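Local coordinates for protein phosphoribosylaminoimidazole carboxylase, ATPase subunit (Thermus thermophilus, PDB 3AW8) that probably catalyses the ATP-dependent carboxylation of 5-aminoimidazole ribonucleotide with bicarbonate to N5-carboxyaminoimidazole ribonucleotide in purine biosynthesis, and binds AMP, at residues V186-P197 and A285-P296; T102-P110 and Y229-L237. One frame throughout, in Å; residues are numbered along the deposited sequence.

Interaction 1 (V186-P197 and A285-P296); sequences VRGRTGEVAFYP and AVLGLPLGSTAP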
ATOM      1  N   VAL A 186     -12.914  10.760 -10.864  1.00 48.15           N
ATOM      2  CA  VAL A 186     -13.505   9.448 -10.700  1.00 49.12           C
ATOM      3  C   VAL A 186     -15.012   9.511 -10.486  1.00 49.67           C
ATOM      4  O   VAL A 186     -15.528  10.408  -9.820  1.00 49.19           O
ATOM      5  CB  VAL A 186     -12.823   8.695  -9.531  1.00 48.71           C
ATOM      6  CG1 VAL A 186     -12.547   9.651  -8.392  1.00 48.03           C
ATOM      7  CG2 VAL A 186     -13.696   7.542  -9.062  1.00 49.10           C
ATOM      8  N   ARG A 187     -15.712   8.551 -11.072  1.00 50.40           N
ATOM      9  CA  ARG A 187     -17.154   8.477 -10.953  1.00 51.24           C
ATOM     10  C   ARG A 187     -17.544   7.040 -10.652  1.00 51.13           C
ATOM     11  O   ARG A 187     -17.264   6.134 -11.439  1.00 50.09           O
ATOM     12  CB  ARG A 187     -17.810   8.944 -12.258  1.00 54.74           C
ATOM     13  CG  ARG A 187     -19.335   8.939 -12.250  1.00 55.30           C
ATOM     14  CD  ARG A 187     -19.892   9.613 -13.505  1.00 56.20           C
ATOM     15  NE  ARG A 187     -21.352   9.549 -13.564  1.00 57.28           N
ATOM     16  CZ  ARG A 187     -22.046   8.479 -13.942  1.00 56.20           C
ATOM     17  NH1 ARG A 187     -23.367   8.520 -13.952  1.00 56.34           N
ATOM     18  NH2 ARG A 187     -21.423   7.374 -14.324  1.00 56.99           N
ATOM     19  N   GLY A 188     -18.180   6.843  -9.500  1.00 51.56           N
ATOM     20  CA  GLY A 188     -18.612   5.519  -9.099  1.00 53.10           C
ATOM     21  C   GLY A 188     -19.764   4.975  -9.927  1.00 55.03           C
ATOM     22  O   GLY A 188     -20.367   5.679 -10.737  1.00 54.27           O
ATOM     23  N   ARG A 189     -20.066   3.701  -9.719  1.00 57.00           N
ATOM     24  CA  ARG A 189     -21.137   3.037 -10.440  1.00 59.43           C
ATOM     25  C   ARG A 189     -22.455   3.640  -9.983  1.00 61.05           C
ATOM     26  O   ARG A 189     -23.454   3.628 -10.705  1.00 62.21           O
ATOM     27  CB  ARG A 189     -21.104   1.538 -10.137  1.00 60.46           C
ATOM     28  CG  ARG A 189     -21.913   0.687 -11.086  1.00 65.42           C
ATOM     29  CD  ARG A 189     -21.559  -0.782 -10.927  1.00 69.21           C
ATOM     30  NE  ARG A 189     -21.915  -1.300  -9.610  1.00 74.61           N
ATOM     31  CZ  ARG A 189     -21.484  -2.462  -9.120  1.00 77.51           C
ATOM     32  NH1 ARG A 189     -20.672  -3.236  -9.839  1.00 78.11           N
ATOM     33  NH2 ARG A 189     -21.870  -2.855  -7.910  1.00 77.73           N
ATOM     34  N   THR A 190     -22.435   4.187  -8.775  1.00 61.44           N
ATOM     35  CA  THR A 190     -23.609   4.799  -8.173  1.00 61.91           C
ATOM     36  C   THR A 190     -23.931   6.171  -8.754  1.00 60.86           C
ATOM     37  O   THR A 190     -25.070   6.628  -8.693  1.00 62.13           O
ATOM     38  CB  THR A 190     -23.394   4.982  -6.684  1.00 63.00           C
ATOM     39  OG1 THR A 190     -22.294   5.884  -6.485  1.00 64.00           O
ATOM     40  CG2 THR A 190     -23.085   3.641  -6.024  1.00 63.72           C
ATOM     41  N   GLY A 191     -22.918   6.833  -9.297  1.00 58.52           N
ATOM     42  CA  GLY A 191     -23.119   8.151  -9.856  1.00 53.98           C
ATOM     43  C   GLY A 191     -22.303   9.174  -9.091  1.00 53.01           C
ATOM     44  O   GLY A 191     -22.086  10.291  -9.565  1.00 52.07           O
ATOM     45  N   GLU A 192     -21.849   8.798  -7.898  1.00 51.82           N
ATOM     46  CA  GLU A 192     -21.039   9.702  -7.083  1.00 50.99           C
ATOM     47  C   GLU A 192     -19.769  10.051  -7.845  1.00 49.88           C
ATOM     48  O   GLU A 192     -19.330   9.285  -8.701  1.00 51.45           O
ATOM     49  CB  GLU A 192     -20.680   9.040  -5.750  1.00 49.32           C
ATOM     50  CG  GLU A 192     -19.599   9.762  -4.949  1.00 48.38           C
ATOM     51  CD  GLU A 192     -19.239   9.017  -3.674  1.00 50.12           C
ATOM     52  OE1 GLU A 192     -19.576   7.815  -3.579  1.00 51.54           O
ATOM     53  OE2 GLU A 192     -18.613   9.620  -2.773  1.00 47.65           O
ATOM     54  N   VAL A 193     -19.184  11.203  -7.545  1.00 48.53           N
ATOM     55  CA  VAL A 193     -17.960  11.620  -8.220  1.00 48.36           C
ATOM     56  C   VAL A 193     -16.958  12.190  -7.225  1.00 49.09           C
ATOM     57  O   VAL A 193     -17.288  12.416  -6.058  1.00 48.52           O
ATOM     58  CB  VAL A 193     -18.237  12.684  -9.315  1.00 48.61           C
ATOM     59  CG1 VAL A 193     -19.242  12.145 -10.327  1.00 46.70           C
ATOM     60  CG2 VAL A 193     -18.734  13.969  -8.680  1.00 46.48           C
ATOM     61  N   ALA A 194     -15.735  12.414  -7.697  1.00 48.54           N
ATOM     62  CA  ALA A 194     -14.661  12.948  -6.866  1.00 47.82           C
ATOM     63  C   ALA A 194     -13.558  13.466  -7.775  1.00 46.64           C
ATOM     64  O   ALA A 194     -13.427  13.002  -8.904  1.00 47.18           O
ATOM     65  CB  ALA A 194     -14.122  11.858  -5.958  1.00 47.94           C
ATOM     66  N   PHE A 195     -12.765  14.415  -7.287  1.00 45.25           N
ATOM     67  CA  PHE A 195     -11.694  14.993  -8.097  1.00 46.56           C
ATOM     68  C   PHE A 195     -10.415  15.177  -7.291  1.00 47.82           C
ATOM     69  O   PHE A 195     -10.462  15.551  -6.114  1.00 48.97           O
ATOM     70  CB  PHE A 195     -12.148  16.348  -8.656  1.00 46.65           C
ATOM     71  CG  PHE A 195     -13.464  16.287  -9.382  1.00 48.01           C
ATOM     72  CD1 PHE A 195     -13.509  16.118 -10.762  1.00 48.16           C
ATOM     73  CD2 PHE A 195     -14.663  16.316  -8.674  1.00 46.06           C
ATOM     74  CE1 PHE A 195     -14.729  15.973 -11.423  1.00 48.22           C
ATOM     75  CE2 PHE A 195     -15.883  16.169  -9.328  1.00 47.00           C
ATOM     76  CZ  PHE A 195     -15.916  15.995 -10.704  1.00 46.72           C
ATOM     77  N   TYR A 196      -9.275  14.908  -7.924  1.00 46.73           N
ATOM     78  CA  TYR A 196      -7.973  15.054  -7.276  1.00 47.08           C
ATOM     79  C   TYR A 196      -7.442  16.434  -7.589  1.00 46.97           C
ATOM     80  O   TYR A 196      -7.877  17.070  -8.541  1.00 47.86           O
ATOM     81  CB  TYR A 196      -6.966  14.019  -7.815  1.00 45.08           C
ATOM     82  CG  TYR A 196      -7.159  12.626  -7.285  1.00 45.06           C
ATOM     83  CD1 TYR A 196      -6.560  12.222  -6.089  1.00 44.97           C
ATOM     84  CD2 TYR A 196      -8.002  11.726  -7.940  1.00 43.80           C
ATOM     85  CE1 TYR A 196      -6.807  10.946  -5.552  1.00 42.56           C
ATOM     86  CE2 TYR A 196      -8.257  10.462  -7.416  1.00 41.81           C
ATOM     87  CZ  TYR A 196      -7.664  10.081  -6.223  1.00 42.03           C
ATOM     88  OH  TYR A 196      -7.990   8.867  -5.677  1.00 38.69           O
ATOM     89  N   PRO A 197      -6.490  16.923  -6.788  1.00 47.75           N
ATOM     90  CA  PRO A 197      -5.954  18.250  -7.087  1.00 48.60           C
ATOM     91  C   PRO A 197      -5.356  18.195  -8.492  1.00 49.26           C
ATOM     92  O   PRO A 197      -4.982  17.123  -8.961  1.00 50.94           O
ATOM     93  CB  PRO A 197      -4.874  18.428  -6.023  1.00 47.60           C
ATOM     94  CG  PRO A 197      -5.413  17.641  -4.870  1.00 48.49           C
ATOM     95  CD  PRO A 197      -5.939  16.398  -5.529  1.00 47.80           C
ATOM     96  N   ALA A 285     -14.944   2.677  -7.319  1.00 40.53           N
ATOM     97  CA  ALA A 285     -15.887   3.125  -8.331  1.00 40.99           C
ATOM     98  C   ALA A 285     -16.537   1.960  -9.068  1.00 43.37           C
ATOM     99  O   ALA A 285     -17.747   1.771  -8.982  1.00 45.37           O
ATOM    100  CB  ALA A 285     -15.196   4.031  -9.326  1.00 40.35           C
ATOM    101  N   VAL A 286     -15.742   1.171  -9.783  1.00 43.87           N
ATOM    102  CA  VAL A 286     -16.291   0.060 -10.556  1.00 43.66           C
ATOM    103  C   VAL A 286     -16.998  -0.978  -9.701  1.00 45.24           C
ATOM    104  O   VAL A 286     -17.731  -1.826 -10.220  1.00 46.01           O
ATOM    105  CB  VAL A 286     -15.195  -0.661 -11.388  1.00 43.68           C
ATOM    106  CG1 VAL A 286     -14.419   0.354 -12.218  1.00 41.37           C
ATOM    107  CG2 VAL A 286     -14.269  -1.458 -10.475  1.00 42.84           C
ATOM    108  N   LEU A 287     -16.786  -0.914  -8.393  1.00 45.29           N
ATOM    109  CA  LEU A 287     -17.396  -1.885  -7.489  1.00 46.26           C
ATOM    110  C   LEU A 287     -18.706  -1.380  -6.899  1.00 47.45           C
ATOM    111  O   LEU A 287     -19.477  -2.152  -6.338  1.00 48.31           O
ATOM    112  CB  LEU A 287     -16.405  -2.243  -6.370  1.00 44.43           C
ATOM    113  CG  LEU A 287     -16.046  -3.723  -6.165  1.00 43.01           C
ATOM    114  CD1 LEU A 287     -16.109  -4.480  -7.472  1.00 38.90           C
ATOM    115  CD2 LEU A 287     -14.654  -3.816  -5.553  1.00 41.33           C
ATOM    116  N   GLY A 288     -18.960  -0.084  -7.042  1.00 48.77           N
ATOM    117  CA  GLY A 288     -20.184   0.489  -6.516  1.00 48.78           C
ATOM    118  C   GLY A 288     -20.060   0.841  -5.049  1.00 49.73           C
ATOM    119  O   GLY A 288     -21.058   0.996  -4.354  1.00 51.77           O
ATOM    120  N   LEU A 289     -18.830   0.957  -4.568  1.00 50.16           N
ATOM    121  CA  LEU A 289     -18.600   1.307  -3.177  1.00 49.08           C
ATOM    122  C   LEU A 289     -18.413   2.811  -3.070  1.00 49.19           C
ATOM    123  O   LEU A 289     -18.117   3.479  -4.058  1.00 48.32           O
ATOM    124  CB  LEU A 289     -17.346   0.609  -2.656  1.00 47.94           C
ATOM    125  CG  LEU A 289     -17.401  -0.912  -2.581  1.00 48.88           C
ATOM    126  CD1 LEU A 289     -15.994  -1.471  -2.429  1.00 49.21           C
ATOM    127  CD2 LEU A 289     -18.276  -1.331  -1.418  1.00 46.70           C
ATOM    128  N   PRO A 290     -18.610   3.368  -1.868  1.00 49.82           N
ATOM    129  CA  PRO A 290     -18.443   4.808  -1.663  1.00 50.04           C
ATOM    130  C   PRO A 290     -17.011   5.197  -2.042  1.00 50.43           C
ATOM    131  O   PRO A 290     -16.064   4.499  -1.695  1.00 52.20           O
ATOM    132  CB  PRO A 290     -18.699   4.969  -0.171  1.00 51.26           C
ATOM    133  CG  PRO A 290     -19.697   3.876   0.114  1.00 51.73           C
ATOM    134  CD  PRO A 290     -19.133   2.717  -0.654  1.00 50.31           C
ATOM    135  N   LEU A 291     -16.852   6.294  -2.767  1.00 50.38           N
ATOM    136  CA  LEU A 291     -15.528   6.738  -3.166  1.00 50.26           C
ATOM    137  C   LEU A 291     -14.794   7.276  -1.954  1.00 50.99           C
ATOM    138  O   LEU A 291     -15.412   7.768  -1.015  1.00 52.44           O
ATOM    139  CB  LEU A 291     -15.640   7.821  -4.233  1.00 49.24           C
ATOM    140  CG  LEU A 291     -15.707   7.352  -5.689  1.00 50.89           C
ATOM    141  CD1 LEU A 291     -16.401   6.007  -5.809  1.00 50.46           C
ATOM    142  CD2 LEU A 291     -16.421   8.419  -6.505  1.00 50.50           C
ATOM    143  N   GLY A 292     -13.473   7.172  -1.970  1.00 51.01           N
ATOM    144  CA  GLY A 292     -12.687   7.657  -0.856  1.00 49.28           C
ATOM    145  C   GLY A 292     -12.243   9.085  -1.085  1.00 50.31           C
ATOM    146  O   GLY A 292     -12.219   9.576  -2.218  1.00 49.71           O
ATOM    147  N   SER A 293     -11.894   9.755   0.005  1.00 50.57           N
ATOM    148  CA  SER A 293     -11.440  11.132  -0.046  1.00 51.00           C
ATOM    149  C   SER A 293     -10.225  11.288  -0.955  1.00 51.78           C
ATOM    150  O   SER A 293      -9.333  10.434  -0.978  1.00 50.82           O
ATOM    151  CB  SER A 293     -11.096  11.614   1.366  1.00 51.56           C
ATOM    152  OG  SER A 293     -10.553  12.923   1.334  1.00 53.92           O
ATOM    153  N   THR A 294     -10.196  12.388  -1.701  1.00 50.97           N
ATOM    154  CA  THR A 294      -9.093  12.669  -2.604  1.00 51.40           C
ATOM    155  C   THR A 294      -8.183  13.759  -2.041  1.00 50.96           C
ATOM    156  O   THR A 294      -7.264  14.224  -2.717  1.00 50.40           O
ATOM    157  CB  THR A 294      -9.609  13.123  -3.971  1.00 51.14           C
ATOM    158  OG1 THR A 294     -10.589  14.148  -3.781  1.00 52.56           O
ATOM    159  CG2 THR A 294     -10.234  11.959  -4.722  1.00 51.60           C
ATOM    160  N   ALA A 295      -8.434  14.160  -0.802  1.00 50.75           N
ATOM    161  CA  ALA A 295      -7.629  15.202  -0.178  1.00 52.71           C
ATOM    162  C   ALA A 295      -6.139  14.843  -0.188  1.00 53.32           C
ATOM    163  O   ALA A 295      -5.761  13.711   0.107  1.00 54.42           O
ATOM    164  CB  ALA A 295      -8.108  15.439   1.246  1.00 51.12           C
ATOM    165  N   PRO A 296      -5.274  15.805  -0.542  1.00 54.04           N
ATOM    166  CA  PRO A 296      -3.830  15.555  -0.580  1.00 55.50           C
ATOM    167  C   PRO A 296      -3.165  15.564   0.788  1.00 57.20           C
ATOM    168  O   PRO A 296      -3.614  16.248   1.706  1.00 59.34           O
ATOM    169  CB  PRO A 296      -3.310  16.684  -1.464  1.00 54.67           C
ATOM    170  CG  PRO A 296      -4.235  17.798  -1.139  1.00 52.73           C
ATOM    171  CD  PRO A 296      -5.590  17.123  -1.115  1.00 53.04           C
TER
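T294 lays its methyl group over one face of the Y196 ring, CG2 standing 3.5 Å from the ring centroid and 12° off the normal, a CH-pi contact. Y196 belongs to an antiparallel β-hairpin of the ATP-grasp fold, formed by strands 179-187 and 193-204; against it runs the irregular chain that leaves helix 278-287 and leads to strand 299-306. T294 OG1 sits between the backbone N and the carbonyl carbon (chi1 49°), which turns the hydroxyl to donate to F195 O at 2.7 Å, from above the carbonyl plane, while CG2 covers the ring. The Y196 OH is hydrogen-bonded beyond this contact to T276 O. Mid-way, L291 and V186 meet tip to tip, CD2 on CG2 at 3.8 Å, and A194 CB lies beside the same leucine methyl. E192, extended along its length, slides past L291 in the opposite direction and takes the L291 backbone N on OE1 (3.2 Å), an almost straight bond at 174° that approaches from above the carboxylate plane. The outer side of the 285-296 chain packs on the second subunit, L289 on its L316 and P290 on its K317. At the hairpin turn, A285 O accepts R189 N at 3.1 Å on one face of its carbonyl plane and G288 N on the other; G288, with positive phi, is where a Schellman motif closes the helix. The R189 chain bends at chi3 and brings one face of its guanidinium over the L287-G288 peptide; NH2 comes to 2.9 Å from L287 O, but at an angle too poor for a hydrogen bond.

Interaction 2 (T102-P110 and Y229-L237); sequences TFFQGLGVP and YALRAMEAL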
ATOM      1  N   THR A 102     -13.062  16.237 -31.062  1.00 61.45           N
ATOM      2  CA  THR A 102     -14.440  16.596 -31.392  1.00 61.57           C
ATOM      3  C   THR A 102     -15.340  16.373 -30.191  1.00 61.99           C
ATOM      4  O   THR A 102     -16.185  17.212 -29.879  1.00 63.48           O
ATOM      5  CB  THR A 102     -15.003  15.769 -32.570  1.00 60.67           C
ATOM      6  OG1 THR A 102     -15.215  14.415 -32.152  1.00 61.47           O
ATOM      7  CG2 THR A 102     -14.045  15.792 -33.749  1.00 59.89           C
ATOM      8  N   PHE A 103     -15.153  15.239 -29.517  1.00 62.17           N
ATOM      9  CA  PHE A 103     -15.954  14.907 -28.341  1.00 62.47           C
ATOM     10  C   PHE A 103     -15.890  16.002 -27.271  1.00 63.73           C
ATOM     11  O   PHE A 103     -16.924  16.479 -26.796  1.00 63.12           O
ATOM     12  CB  PHE A 103     -15.497  13.562 -27.762  1.00 59.93           C
ATOM     13  CG  PHE A 103     -16.104  13.233 -26.424  1.00 58.15           C
ATOM     14  CD1 PHE A 103     -15.439  13.562 -25.244  1.00 57.34           C
ATOM     15  CD2 PHE A 103     -17.335  12.595 -26.340  1.00 56.52           C
ATOM     16  CE1 PHE A 103     -15.992  13.257 -23.999  1.00 56.90           C
ATOM     17  CE2 PHE A 103     -17.895  12.288 -25.100  1.00 55.85           C
ATOM     18  CZ  PHE A 103     -17.222  12.619 -23.928  1.00 56.33           C
ATOM     19  N   PHE A 104     -14.679  16.402 -26.890  1.00 65.36           N
ATOM     20  CA  PHE A 104     -14.530  17.446 -25.883  1.00 67.23           C
ATOM     21  C   PHE A 104     -14.947  18.792 -26.455  1.00 68.05           C
ATOM     22  O   PHE A 104     -15.543  19.616 -25.758  1.00 68.79           O
ATOM     23  CB  PHE A 104     -13.085  17.509 -25.363  1.00 66.83           C
ATOM     24  CG  PHE A 104     -12.816  16.577 -24.218  1.00 65.83           C
ATOM     25  CD1 PHE A 104     -12.716  15.206 -24.425  1.00 65.72           C
ATOM     26  CD2 PHE A 104     -12.728  17.062 -22.920  1.00 65.99           C
ATOM     27  CE1 PHE A 104     -12.537  14.332 -23.357  1.00 64.79           C
ATOM     28  CE2 PHE A 104     -12.549  16.195 -21.844  1.00 66.53           C
ATOM     29  CZ  PHE A 104     -12.454  14.825 -22.065  1.00 64.82           C
ATOM     30  N   GLN A 105     -14.635  19.017 -27.727  1.00 68.81           N
ATOM     31  CA  GLN A 105     -15.014  20.263 -28.368  1.00 69.86           C
ATOM     32  C   GLN A 105     -16.533  20.369 -28.312  1.00 69.40           C
ATOM     33  O   GLN A 105     -17.085  21.461 -28.199  1.00 69.72           O
ATOM     34  CB  GLN A 105     -14.540  20.287 -29.822  1.00 70.66           C
ATOM     35  CG  GLN A 105     -15.158  21.408 -30.643  1.00 71.48           C
ATOM     36  CD  GLN A 105     -14.619  21.454 -32.057  1.00 72.54           C
ATOM     37  OE1 GLN A 105     -13.516  21.945 -32.294  1.00 73.64           O
ATOM     38  NE2 GLN A 105     -15.389  20.928 -33.005  1.00 71.49           N
ATOM     39  N   GLY A 106     -17.198  19.219 -28.376  1.00 68.70           N
ATOM     40  CA  GLY A 106     -18.646  19.191 -28.326  1.00 69.42           C
ATOM     41  C   GLY A 106     -19.220  19.359 -26.931  1.00 70.06           C
ATOM     42  O   GLY A 106     -20.403  19.645 -26.773  1.00 71.03           O
ATOM     43  N   LEU A 107     -18.391  19.167 -25.913  1.00 71.57           N
ATOM     44  CA  LEU A 107     -18.838  19.309 -24.531  1.00 71.29           C
ATOM     45  C   LEU A 107     -18.704  20.758 -24.088  1.00 71.12           C
ATOM     46  O   LEU A 107     -19.204  21.150 -23.032  1.00 70.95           O
ATOM     47  CB  LEU A 107     -18.009  18.413 -23.609  1.00 72.35           C
ATOM     48  CG  LEU A 107     -18.280  16.912 -23.689  1.00 72.65           C
ATOM     49  CD1 LEU A 107     -17.274  16.172 -22.828  1.00 72.60           C
ATOM     50  CD2 LEU A 107     -19.703  16.629 -23.225  1.00 71.73           C
ATOM     51  N   GLY A 108     -18.024  21.551 -24.906  1.00 70.77           N
ATOM     52  CA  GLY A 108     -17.844  22.952 -24.583  1.00 70.54           C
ATOM     53  C   GLY A 108     -16.524  23.225 -23.897  1.00 70.56           C
ATOM     54  O   GLY A 108     -16.376  24.234 -23.205  1.00 71.10           O
ATOM     55  N   VAL A 109     -15.558  22.329 -24.081  1.00 69.73           N
ATOM     56  CA  VAL A 109     -14.253  22.513 -23.466  1.00 68.36           C
ATOM     57  C   VAL A 109     -13.226  22.898 -24.533  1.00 66.82           C
ATOM     58  O   VAL A 109     -13.160  22.293 -25.606  1.00 66.61           O
ATOM     59  CB  VAL A 109     -13.784  21.226 -22.704  1.00 68.32           C
ATOM     60  CG1 VAL A 109     -14.948  20.618 -21.932  1.00 66.91           C
ATOM     61  CG2 VAL A 109     -13.205  20.220 -23.665  1.00 69.18           C
ATOM     62  N   PRO A 110     -12.425  23.932 -24.251  1.00 65.64           N
ATOM     63  CA  PRO A 110     -11.389  24.434 -25.156  1.00 65.74           C
ATOM     64  C   PRO A 110     -10.403  23.365 -25.615  1.00 66.37           C
ATOM     65  O   PRO A 110      -9.994  22.507 -24.838  1.00 66.59           O
ATOM     66  CB  PRO A 110     -10.708  25.516 -24.324  1.00 65.48           C
ATOM     67  CG  PRO A 110     -11.827  26.040 -23.482  1.00 65.33           C
ATOM     68  CD  PRO A 110     -12.518  24.773 -23.045  1.00 65.63           C
ATOM     69  N   TYR A 229     -15.026  20.593 -16.505  1.00 65.04           N
ATOM     70  CA  TYR A 229     -14.835  19.930 -17.785  1.00 66.15           C
ATOM     71  C   TYR A 229     -14.896  18.416 -17.567  1.00 65.93           C
ATOM     72  O   TYR A 229     -15.500  17.682 -18.354  1.00 65.85           O
ATOM     73  CB  TYR A 229     -13.474  20.296 -18.386  1.00 68.79           C
ATOM     74  CG  TYR A 229     -13.265  21.770 -18.674  1.00 71.08           C
ATOM     75  CD1 TYR A 229     -14.240  22.521 -19.330  1.00 72.59           C
ATOM     76  CD2 TYR A 229     -12.064  22.395 -18.352  1.00 72.32           C
ATOM     77  CE1 TYR A 229     -14.022  23.857 -19.665  1.00 73.23           C
ATOM     78  CE2 TYR A 229     -11.833  23.732 -18.682  1.00 75.07           C
ATOM     79  CZ  TYR A 229     -12.816  24.458 -19.343  1.00 74.42           C
ATOM     80  OH  TYR A 229     -12.579  25.766 -19.706  1.00 73.71           O
ATOM     81  N   ALA A 230     -14.276  17.957 -16.485  1.00 65.08           N
ATOM     82  CA  ALA A 230     -14.234  16.535 -16.167  1.00 63.22           C
ATOM     83  C   ALA A 230     -15.610  15.948 -15.895  1.00 62.77           C
ATOM     84  O   ALA A 230     -15.905  14.825 -16.308  1.00 62.54           O
ATOM     85  CB  ALA A 230     -13.328  16.300 -14.976  1.00 62.70           C
ATOM     86  N   LEU A 231     -16.451  16.704 -15.198  1.00 62.37           N
ATOM     87  CA  LEU A 231     -17.792  16.240 -14.872  1.00 62.31           C
ATOM     88  C   LEU A 231     -18.587  16.052 -16.159  1.00 63.46           C
ATOM     89  O   LEU A 231     -19.323  15.069 -16.329  1.00 62.78           O
ATOM     90  CB  LEU A 231     -18.498  17.259 -13.977  1.00 61.78           C
ATOM     91  CG  LEU A 231     -19.300  16.705 -12.797  1.00 61.52           C
ATOM     92  CD1 LEU A 231     -20.039  17.846 -12.128  1.00 60.33           C
ATOM     93  CD2 LEU A 231     -20.273  15.641 -13.265  1.00 60.01           C
ATOM     94  N   ARG A 232     -18.432  17.003 -17.072  1.00 64.02           N
ATOM     95  CA  ARG A 232     -19.143  16.934 -18.334  1.00 64.58           C
ATOM     96  C   ARG A 232     -18.756  15.679 -19.105  1.00 63.10           C
ATOM     97  O   ARG A 232     -19.617  14.951 -19.597  1.00 61.39           O
ATOM     98  CB  ARG A 232     -18.871  18.196 -19.163  1.00 66.61           C
ATOM     99  CG  ARG A 232     -19.547  19.444 -18.593  1.00 69.83           C
ATOM    100  CD  ARG A 232     -19.953  20.434 -19.694  1.00 72.92           C
ATOM    101  NE  ARG A 232     -18.904  21.395 -20.027  1.00 73.78           N
ATOM    102  CZ  ARG A 232     -18.559  22.421 -19.254  1.00 74.82           C
ATOM    103  NH1 ARG A 232     -19.179  22.627 -18.094  1.00 73.50           N
ATOM    104  NH2 ARG A 232     -17.590  23.242 -19.640  1.00 75.07           N
ATOM    105  N   ALA A 233     -17.458  15.419 -19.190  1.00 62.65           N
ATOM    106  CA  ALA A 233     -16.964  14.250 -19.905  1.00 63.01           C
ATOM    107  C   ALA A 233     -17.462  12.936 -19.300  1.00 62.77           C
ATOM    108  O   ALA A 233     -17.985  12.074 -20.016  1.00 61.88           O
ATOM    109  CB  ALA A 233     -15.441  14.268 -19.936  1.00 62.95           C
ATOM    110  N   MET A 234     -17.307  12.781 -17.988  1.00 61.99           N
ATOM    111  CA  MET A 234     -17.736  11.554 -17.319  1.00 62.59           C
ATOM    112  C   MET A 234     -19.226  11.248 -17.473  1.00 62.90           C
ATOM    113  O   MET A 234     -19.603  10.110 -17.755  1.00 61.66           O
ATOM    114  CB  MET A 234     -17.373  11.597 -15.830  1.00 62.01           C
ATOM    115  CG  MET A 234     -15.878  11.580 -15.551  1.00 61.65           C
ATOM    116  SD  MET A 234     -15.512  11.397 -13.798  1.00 61.98           S
ATOM    117  CE  MET A 234     -15.365  13.093 -13.274  1.00 63.22           C
ATOM    118  N   GLU A 235     -20.074  12.259 -17.291  1.00 63.91           N
ATOM    119  CA  GLU A 235     -21.516  12.062 -17.412  1.00 63.09           C
ATOM    120  C   GLU A 235     -21.928  11.823 -18.852  1.00 61.44           C
ATOM    121  O   GLU A 235     -22.853  11.061 -19.124  1.00 62.28           O
ATOM    122  CB  GLU A 235     -22.258  13.261 -16.838  1.00 64.65           C
ATOM    123  CG  GLU A 235     -21.906  13.507 -15.387  1.00 67.65           C
ATOM    124  CD  GLU A 235     -22.866  14.447 -14.701  1.00 69.72           C
ATOM    125  OE1 GLU A 235     -23.010  15.598 -15.170  1.00 69.92           O
ATOM    126  OE2 GLU A 235     -23.470  14.028 -13.688  1.00 70.42           O
ATOM    127  N   ALA A 236     -21.234  12.469 -19.778  1.00 59.26           N
ATOM    128  CA  ALA A 236     -21.524  12.294 -21.189  1.00 58.53           C
ATOM    129  C   ALA A 236     -21.263  10.850 -21.604  1.00 58.88           C
ATOM    130  O   ALA A 236     -21.948  10.317 -22.472  1.00 60.41           O
ATOM    131  CB  ALA A 236     -20.659  13.232 -22.021  1.00 56.81           C
ATOM    132  N   LEU A 237     -20.271  10.219 -20.979  1.00 58.56           N
ATOM    133  CA  LEU A 237     -19.899   8.843 -21.304  1.00 56.94           C
ATOM    134  C   LEU A 237     -20.437   7.803 -20.335  1.00 57.16           C
ATOM    135  O   LEU A 237     -20.228   6.608 -20.542  1.00 56.67           O
ATOM    136  CB  LEU A 237     -18.376   8.706 -21.332  1.00 55.63           C
ATOM    137  CG  LEU A 237     -17.531   9.408 -22.393  1.00 55.28           C
ATOM    138  CD1 LEU A 237     -16.105   9.562 -21.879  1.00 53.54           C
ATOM    139  CD2 LEU A 237     -17.565   8.615 -23.687  1.00 53.61           C
TER
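The F103 ring drives its far end into the notch between A236 and L237: CZ comes to 3.6 Å from L237 CG and also touches A236 CB, the ring and the leucine crossing obliquely. Its edge faces the A233 carbonyl oxygen. One turn along, L107 forms the central bump. Its two methyls fork over the opposing helix, CD1 resting on A233 CA at 3.5 Å and CD2 on A236 CB at 3.7 Å, close to the R232 carbonyl. A233 CB is the small bump that pokes into the gap between L107 CD1 and the F104 ring, whose CZ lies 3.7 Å from it. These residues join the C-terminal end of helix 97-107 to helix 220-237 of the ATP-grasp fold; the short segments cross at 113°, with axes 10.2 Å apart. F104 also stacks on F256, while A230 and M234 turn to the large antiparallel sheet. Helix 97-107 ends in a Schellman motif at G108, and F104 O takes L107 N and V109 N from opposite faces of its plane. Here R232, bent at chi2 and chi3, curls back so that NE gives L107 O a weak hydrogen bond of 3.0 Å, 130° at the hydrogen. Beyond the turn V109 and P110 cover the Y229 side chain. V109 CG1 lies against Y229 CD1, the two side chains sliding past each other in opposite directions, and P110 crosses the tyrosine at about a right angle, its CD 3.5 Å from Y229 OH. That hydroxyl is hydrogen-bonded to K225 NZ, and the P110 side chain lies about 12 Å from the bound AMP.

In the fold
From the N terminus, the chain first passes 102-110, then the hairpin 186-197, the helical segment 229-237 and lastly 285-296. Interaction 2 closes a loop of 118 residues when helix 220-237 comes back to the end of helix 97-107; interaction 1 closes one of 87 when the end of helix 278-287 and the chain after it return to the hairpin. Their segments alternate, so the two loops cross instead of nesting. Helix 220-237 joins them: M234 packs on F195 and R187 of the hairpin, and A230 on F195, whereas V186 and A194 turn to 285-296. Together they tie helix 97-107, helix 220-237, the large antiparallel sheet and the chain approaching strand 299-306.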